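Long-range contact in aryl acylamidase (bacterium CSBL00001, PDB 4YJ6), which probably hydrolyses aryl acylamides as a member of the amidase signature family: residues A[149-159]-A[404-413]. Numbering follows the deposited sequence.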
ATOM      1  N   PRO A 149       4.002  -9.385 -14.611  1.00 17.05           N
ATOM      2  CA  PRO A 149       3.157  -8.267 -14.176  1.00 14.15           C
ATOM      3  C   PRO A 149       1.901  -8.668 -13.413  1.00 18.12           C
ATOM      4  O   PRO A 149       1.243  -9.657 -13.754  1.00 17.60           O
ATOM      5  CB  PRO A 149       2.751  -7.604 -15.504  1.00 17.29           C
ATOM      6  CG  PRO A 149       2.740  -8.759 -16.500  1.00 18.34           C
ATOM      7  CD  PRO A 149       3.805  -9.720 -16.043  1.00 18.40           C
ATOM      8  N   THR A 150       1.533  -7.894 -12.395  1.00 15.63           N
ATOM      9  CA  THR A 150       0.238  -8.089 -11.765  1.00 15.98           C
ATOM     10  C   THR A 150      -0.781  -7.178 -12.432  1.00 16.34           C
ATOM     11  O   THR A 150      -0.600  -5.958 -12.486  1.00 14.71           O
ATOM     12  CB  THR A 150       0.278  -7.808 -10.250  1.00 14.14           C
ATOM     13  OG1 THR A 150       1.132  -8.770  -9.614  1.00 14.21           O
ATOM     14  CG2 THR A 150      -1.101  -7.924  -9.634  1.00 14.56           C
ATOM     15  N   ARG A 151      -1.856  -7.786 -12.925  1.00 16.32           N
ATOM     16  CA  ARG A 151      -2.831  -7.126 -13.800  1.00 16.05           C
ATOM     17  C   ARG A 151      -4.059  -6.592 -13.072  1.00 18.04           C
ATOM     18  O   ARG A 151      -4.438  -7.077 -12.007  1.00 15.63           O
ATOM     19  CB  ARG A 151      -3.240  -8.114 -14.913  1.00 18.59           C
ATOM     20  CG  ARG A 151      -2.027  -8.656 -15.664  1.00 18.86           C
ATOM     21  CD  ARG A 151      -2.427  -9.545 -16.876  1.00 21.08           C
ATOM     22  NE  ARG A 151      -1.231 -10.082 -17.527  1.00 23.69           N
ATOM     23  CZ  ARG A 151      -0.601 -11.207 -17.183  1.00 27.42           C
ATOM     24  NH1 ARG A 151      -1.045 -11.964 -16.191  1.00 26.13           N
ATOM     25  NH2 ARG A 151       0.493 -11.588 -17.844  1.00 29.25           N
ATOM     26  N   ASN A 152      -4.676  -5.580 -13.668  1.00 15.12           N
ATOM     27  CA  ASN A 152      -5.760  -4.855 -13.053  1.00 16.70           C
ATOM     28  C   ASN A 152      -7.092  -5.582 -13.229  1.00 18.08           C
ATOM     29  O   ASN A 152      -7.495  -5.808 -14.384  1.00 16.46           O
ATOM     30  CB  ASN A 152      -5.855  -3.466 -13.720  1.00 16.42           C
ATOM     31  CG  ASN A 152      -6.590  -2.484 -12.870  1.00 14.85           C
ATOM     32  OD1 ASN A 152      -7.695  -2.774 -12.407  1.00 15.20           O
ATOM     33  ND2 ASN A 152      -5.961  -1.332 -12.589  1.00 14.70           N
ATOM     34  N   PRO A 153      -7.787  -5.942 -12.117  1.00 15.38           N
ATOM     35  CA  PRO A 153      -9.081  -6.626 -12.266  1.00 15.54           C
ATOM     36  C   PRO A 153     -10.095  -5.818 -13.059  1.00 18.24           C
ATOM     37  O   PRO A 153     -11.075  -6.386 -13.525  1.00 18.62           O
ATOM     38  CB  PRO A 153      -9.576  -6.804 -10.814  1.00 17.01           C
ATOM     39  CG  PRO A 153      -8.288  -6.785  -9.988  1.00 16.63           C
ATOM     40  CD  PRO A 153      -7.424  -5.771 -10.691  1.00 15.72           C
ATOM     41  N   PHE A 154      -9.897  -4.507 -13.180  1.00 14.62           N
ATOM     42  CA  PHE A 154     -10.848  -3.701 -13.971  1.00 16.51           C
ATOM     43  C   PHE A 154     -10.603  -3.813 -15.479  1.00 19.17           C
ATOM     44  O   PHE A 154     -11.478  -3.473 -16.281  1.00 20.91           O
ATOM     45  CB  PHE A 154     -10.809  -2.238 -13.516  1.00 15.91           C
ATOM     46  CG  PHE A 154     -11.635  -1.997 -12.311  1.00 15.24           C
ATOM     47  CD1 PHE A 154     -12.899  -1.452 -12.404  1.00 15.09           C
ATOM     48  CD2 PHE A 154     -11.165  -2.398 -11.072  1.00 16.39           C
ATOM     49  CE1 PHE A 154     -13.677  -1.289 -11.286  1.00 17.33           C
ATOM     50  CE2 PHE A 154     -11.925  -2.256  -9.954  1.00 14.55           C
ATOM     51  CZ  PHE A 154     -13.179  -1.710 -10.037  1.00 16.09           C
ATOM     52  N   ASN A 155      -9.408  -4.238 -15.858  1.00 16.74           N
ATOM     53  CA  ASN A 155      -9.055  -4.489 -17.252  1.00 20.50           C
ATOM     54  C   ASN A 155      -7.660  -5.095 -17.271  1.00 19.03           C
ATOM     55  O   ASN A 155      -6.661  -4.425 -17.019  1.00 17.58           O
ATOM     56  CB  ASN A 155      -9.115  -3.190 -18.086  1.00 18.27           C
ATOM     57  CG  ASN A 155      -8.825  -3.439 -19.557  1.00 21.22           C
ATOM     58  OD1 ASN A 155      -8.148  -4.403 -19.905  1.00 22.68           O
ATOM     59  ND2 ASN A 155      -9.341  -2.570 -20.421  1.00 23.12           N
ATOM     60  N   LEU A 156      -7.575  -6.401 -17.533  1.00 18.99           N
ATOM     61  CA  LEU A 156      -6.291  -7.096 -17.415  1.00 18.59           C
ATOM     62  C   LEU A 156      -5.207  -6.627 -18.393  1.00 18.21           C
ATOM     63  O   LEU A 156      -4.070  -6.995 -18.252  1.00 19.16           O
ATOM     64  CB  LEU A 156      -6.477  -8.636 -17.508  1.00 20.21           C
ATOM     65  CG  LEU A 156      -6.968  -9.318 -16.219  1.00 23.13           C
ATOM     66  CD1 LEU A 156      -8.300  -8.747 -15.774  1.00 24.74           C
ATOM     67  CD2 LEU A 156      -7.105 -10.801 -16.484  1.00 26.26           C
ATOM     68  N   ASP A 157      -5.553  -5.809 -19.379  1.00 20.69           N
ATOM     69  CA  ASP A 157      -4.529  -5.236 -20.262  1.00 20.03           C
ATOM     70  C   ASP A 157      -3.718  -4.176 -19.524  1.00 18.99           C
ATOM     71  O   ASP A 157      -2.667  -3.766 -19.997  1.00 18.97           O
ATOM     72  CB  ASP A 157      -5.181  -4.585 -21.500  1.00 21.41           C
ATOM     73  CG  ASP A 157      -5.779  -5.613 -22.474  1.00 27.02           C
ATOM     74  OD1 ASP A 157      -5.346  -6.780 -22.457  1.00 27.37           O
ATOM     75  OD2 ASP A 157      -6.674  -5.221 -23.259  1.00 30.08           O
ATOM     76  N   PHE A 158      -4.224  -3.751 -18.370  1.00 18.66           N
ATOM     77  CA  PHE A 158      -3.600  -2.681 -17.580  1.00 17.04           C
ATOM     78  C   PHE A 158      -2.990  -3.222 -16.304  1.00 16.97           C
ATOM     79  O   PHE A 158      -3.347  -4.297 -15.841  1.00 16.76           O
ATOM     80  CB  PHE A 158      -4.640  -1.609 -17.251  1.00 16.43           C
ATOM     81  CG  PHE A 158      -5.058  -0.814 -18.466  1.00 19.96           C
ATOM     82  CD1 PHE A 158      -6.031  -1.293 -19.318  1.00 21.35           C
ATOM     83  CD2 PHE A 158      -4.430   0.374 -18.771  1.00 19.77           C
ATOM     84  CE1 PHE A 158      -6.410  -0.569 -20.455  1.00 22.46           C
ATOM     85  CE2 PHE A 158      -4.798   1.107 -19.908  1.00 19.21           C
ATOM     86  CZ  PHE A 158      -5.786   0.628 -20.742  1.00 24.93           C
ATOM     87  N   ASN A 159      -2.057  -2.466 -15.750  1.00 15.94           N
ATOM     88  CA  ASN A 159      -1.332  -2.889 -14.548  1.00 14.96           C
ATOM     89  C   ASN A 159      -2.126  -2.510 -13.300  1.00 14.78           C
ATOM     90  O   ASN A 159      -2.922  -1.556 -13.313  1.00 15.43           O
ATOM     91  CB  ASN A 159       0.030  -2.200 -14.552  1.00 15.14           C
ATOM     92  CG  ASN A 159       1.005  -2.821 -13.593  1.00 17.35           C
ATOM     93  OD1 ASN A 159       1.258  -2.300 -12.505  1.00 16.31           O
ATOM     94  ND2 ASN A 159       1.600  -3.924 -14.008  1.00 15.37           N
ATOM     95  N   PRO A 404      -4.099   4.181 -14.924  1.00 15.85           N
ATOM     96  CA  PRO A 404      -3.319   2.962 -15.115  1.00 17.23           C
ATOM     97  C   PRO A 404      -2.684   2.870 -16.502  1.00 16.81           C
ATOM     98  O   PRO A 404      -3.265   3.363 -17.495  1.00 18.68           O
ATOM     99  CB  PRO A 404      -4.366   1.850 -14.931  1.00 17.52           C
ATOM    100  CG  PRO A 404      -5.331   2.399 -13.959  1.00 15.44           C
ATOM    101  CD  PRO A 404      -5.434   3.895 -14.358  1.00 15.43           C
ATOM    102  N   VAL A 405      -1.497   2.273 -16.541  1.00 16.88           N
ATOM    103  CA  VAL A 405      -0.763   2.023 -17.764  1.00 16.69           C
ATOM    104  C   VAL A 405      -0.943   0.581 -18.225  1.00 19.01           C
ATOM    105  O   VAL A 405      -1.247  -0.329 -17.438  1.00 19.01           O
ATOM    106  CB  VAL A 405       0.737   2.335 -17.609  1.00 15.92           C
ATOM    107  CG1 VAL A 405       0.931   3.795 -17.176  1.00 19.97           C
ATOM    108  CG2 VAL A 405       1.416   1.360 -16.600  1.00 17.37           C
ATOM    109  N   ARG A 406      -0.766   0.371 -19.524  1.00 20.56           N
ATOM    110  CA  ARG A 406      -0.769  -0.983 -20.077  1.00 19.21           C
ATOM    111  C   ARG A 406       0.414  -1.796 -19.589  1.00 21.34           C
ATOM    112  O   ARG A 406       1.519  -1.279 -19.424  1.00 20.64           O
ATOM    113  CB  ARG A 406      -0.779  -0.915 -21.615  1.00 24.97           C
ATOM    114  CG  ARG A 406      -1.967  -0.118 -22.141  1.00 23.96           C
ATOM    115  CD  ARG A 406      -2.171  -0.209 -23.670  1.00 33.80           C
ATOM    116  NE  ARG A 406      -3.128  -1.270 -23.978  1.00 38.83           N
ATOM    117  CZ  ARG A 406      -4.435  -1.099 -24.148  1.00 35.01           C
ATOM    118  NH1 ARG A 406      -4.986   0.105 -24.096  1.00 39.13           N
ATOM    119  NH2 ARG A 406      -5.188  -2.156 -24.388  1.00 38.25           N
ATOM    120  N   ASN A 407       0.202  -3.089 -19.350  1.00 18.33           N
ATOM    121  CA  ASN A 407       1.321  -3.952 -19.023  1.00 20.08           C
ATOM    122  C   ASN A 407       2.297  -4.058 -20.182  1.00 21.34           C
ATOM    123  O   ASN A 407       1.869  -4.194 -21.331  1.00 25.24           O
ATOM    124  CB  ASN A 407       0.814  -5.338 -18.673  1.00 19.38           C
ATOM    125  CG  ASN A 407      -0.127  -5.315 -17.491  1.00 20.89           C
ATOM    126  OD1 ASN A 407       0.235  -4.808 -16.423  1.00 17.50           O
ATOM    127  ND2 ASN A 407      -1.343  -5.817 -17.683  1.00 18.63           N
ATOM    128  N   ALA A 408       3.585  -3.930 -19.880  1.00 19.11           N
ATOM    129  CA  ALA A 408       4.661  -4.271 -20.808  1.00 23.89           C
ATOM    130  C   ALA A 408       4.786  -5.791 -20.923  1.00 25.66           C
ATOM    131  O   ALA A 408       4.131  -6.529 -20.190  1.00 23.48           O
ATOM    132  CB  ALA A 408       6.002  -3.678 -20.341  1.00 23.40           C
ATOM    133  N   THR A 409       5.648  -6.247 -21.830  1.00 28.16           N
ATOM    134  CA  THR A 409       5.839  -7.682 -22.060  1.00 28.27           C
ATOM    135  C   THR A 409       7.252  -8.111 -21.712  1.00 29.99           C
ATOM    136  O   THR A 409       7.624  -9.264 -21.950  1.00 31.00           O
ATOM    137  CB  THR A 409       5.614  -8.048 -23.552  1.00 29.82           C
ATOM    138  OG1 THR A 409       6.533  -7.300 -24.354  1.00 28.79           O
ATOM    139  CG2 THR A 409       4.197  -7.724 -23.979  1.00 35.14           C
ATOM    140  N   ASP A 410       8.039  -7.202 -21.137  1.00 26.25           N
ATOM    141  CA  ASP A 410       9.443  -7.471 -20.881  1.00 27.55           C
ATOM    142  C   ASP A 410       9.753  -7.545 -19.383  1.00 26.70           C
ATOM    143  O   ASP A 410      10.914  -7.537 -18.998  1.00 27.44           O
ATOM    144  CB  ASP A 410      10.317  -6.390 -21.532  1.00 30.18           C
ATOM    145  CG  ASP A 410      10.133  -5.021 -20.894  1.00 29.73           C
ATOM    146  OD1 ASP A 410       9.214  -4.867 -20.076  1.00 28.01           O
ATOM    147  OD2 ASP A 410      10.900  -4.083 -21.219  1.00 36.25           O
ATOM    148  N   GLY A 411       8.716  -7.569 -18.551  1.00 24.12           N
ATOM    149  CA  GLY A 411       8.916  -7.604 -17.111  1.00 23.32           C
ATOM    150  C   GLY A 411       9.283  -6.261 -16.494  1.00 22.62           C
ATOM    151  O   GLY A 411       9.611  -6.219 -15.308  1.00 21.48           O
ATOM    152  N   CYS A 412       9.228  -5.177 -17.271  1.00 22.49           N
ATOM    153  CA  CYS A 412       9.609  -3.846 -16.767  1.00 22.45           C
ATOM    154  C   CYS A 412       8.538  -2.750 -16.988  1.00 21.55           C
ATOM    155  O   CYS A 412       8.888  -1.600 -17.295  1.00 21.91           O
ATOM    156  CB  CYS A 412      10.934  -3.387 -17.400  1.00 25.79           C
ATOM    157  SG  CYS A 412      12.431  -4.194 -16.710  1.00 40.58           S
ATOM    158  N   THR A 413       7.262  -3.099 -16.817  1.00 18.32           N
ATOM    159  CA  THR A 413       6.173  -2.126 -16.904  1.00 17.91           C
ATOM    160  C   THR A 413       6.541  -0.948 -16.012  1.00 19.01           C
ATOM    161  O   THR A 413       6.989  -1.137 -14.883  1.00 17.16           O
ATOM    162  CB  THR A 413       4.815  -2.697 -16.401  1.00 18.58           C
ATOM    163  OG1 THR A 413       4.458  -3.859 -17.169  1.00 17.45           O
ATOM    164  CG2 THR A 413       3.677  -1.666 -16.512  1.00 16.59           C
TER
HETATM  165  O   HOH W   1      -1.256  -7.705 -20.070  1.00 30.64           O
HETATM  166  O   HOH W   2      -1.152  -4.935 -22.116  1.00 30.24           O
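Phe158 and Arg406 form a single antiparallel bridge, a non-hydrogen-bonded pair with CA atoms 4.1 Å apart, framed by the backbone bonds Asn407 N to Asp157 O and Asn159 N to Val405 O (the latter short, 2.8 Å). Asn407, whose N makes the first of these bonds, also turns its amide back toward 158-159, adding side-chain bonds beside the bridge. Its CG lies anti to its own carbonyl carbon (chi1 -60°), which carries the amide in among 156-159. There OD1 accepts from Asn159 ND2 at 2.9 Å; the donor comes almost straight down the C=O direction, with the two amide planes 69° apart. Asn407 ND2 makes a weak bond to Phe158 O, 3.1 Å away, and an ordinary one to a water that accepts a weak bond from Arg151 NE; that arginine's main polar partner is Gly44 O, bonded to NH1. Replacing Asn407 with an alanine would probably leave Asn159 ND2 without this acceptor and Phe158 O without this donor. At the outer end, Arg406 bends at its third torsion (94°), and its CG makes an off-centre CH-pi contact with the Phe158 ring. Phe158 CZ lies over one face of the guanidinium, 3.5 Å from Arg406 NH1, while NH2 makes a long salt bridge to Asp157 OD2. Pro404 meets the ring from another direction, its O near the ring plane at the edge, 3.5 Å from Phe158 CD2. Within 149-159, two consecutive type I turns, with Asx turns at Asn152 and Asn155, fold the chain back on itself. Asn159 OD1 accepts from Gly161 N, where the glycine- and serine-rich signature of the amidase family begins; the bridge thus joins the loop after strand 394-398 to the approach to that motif.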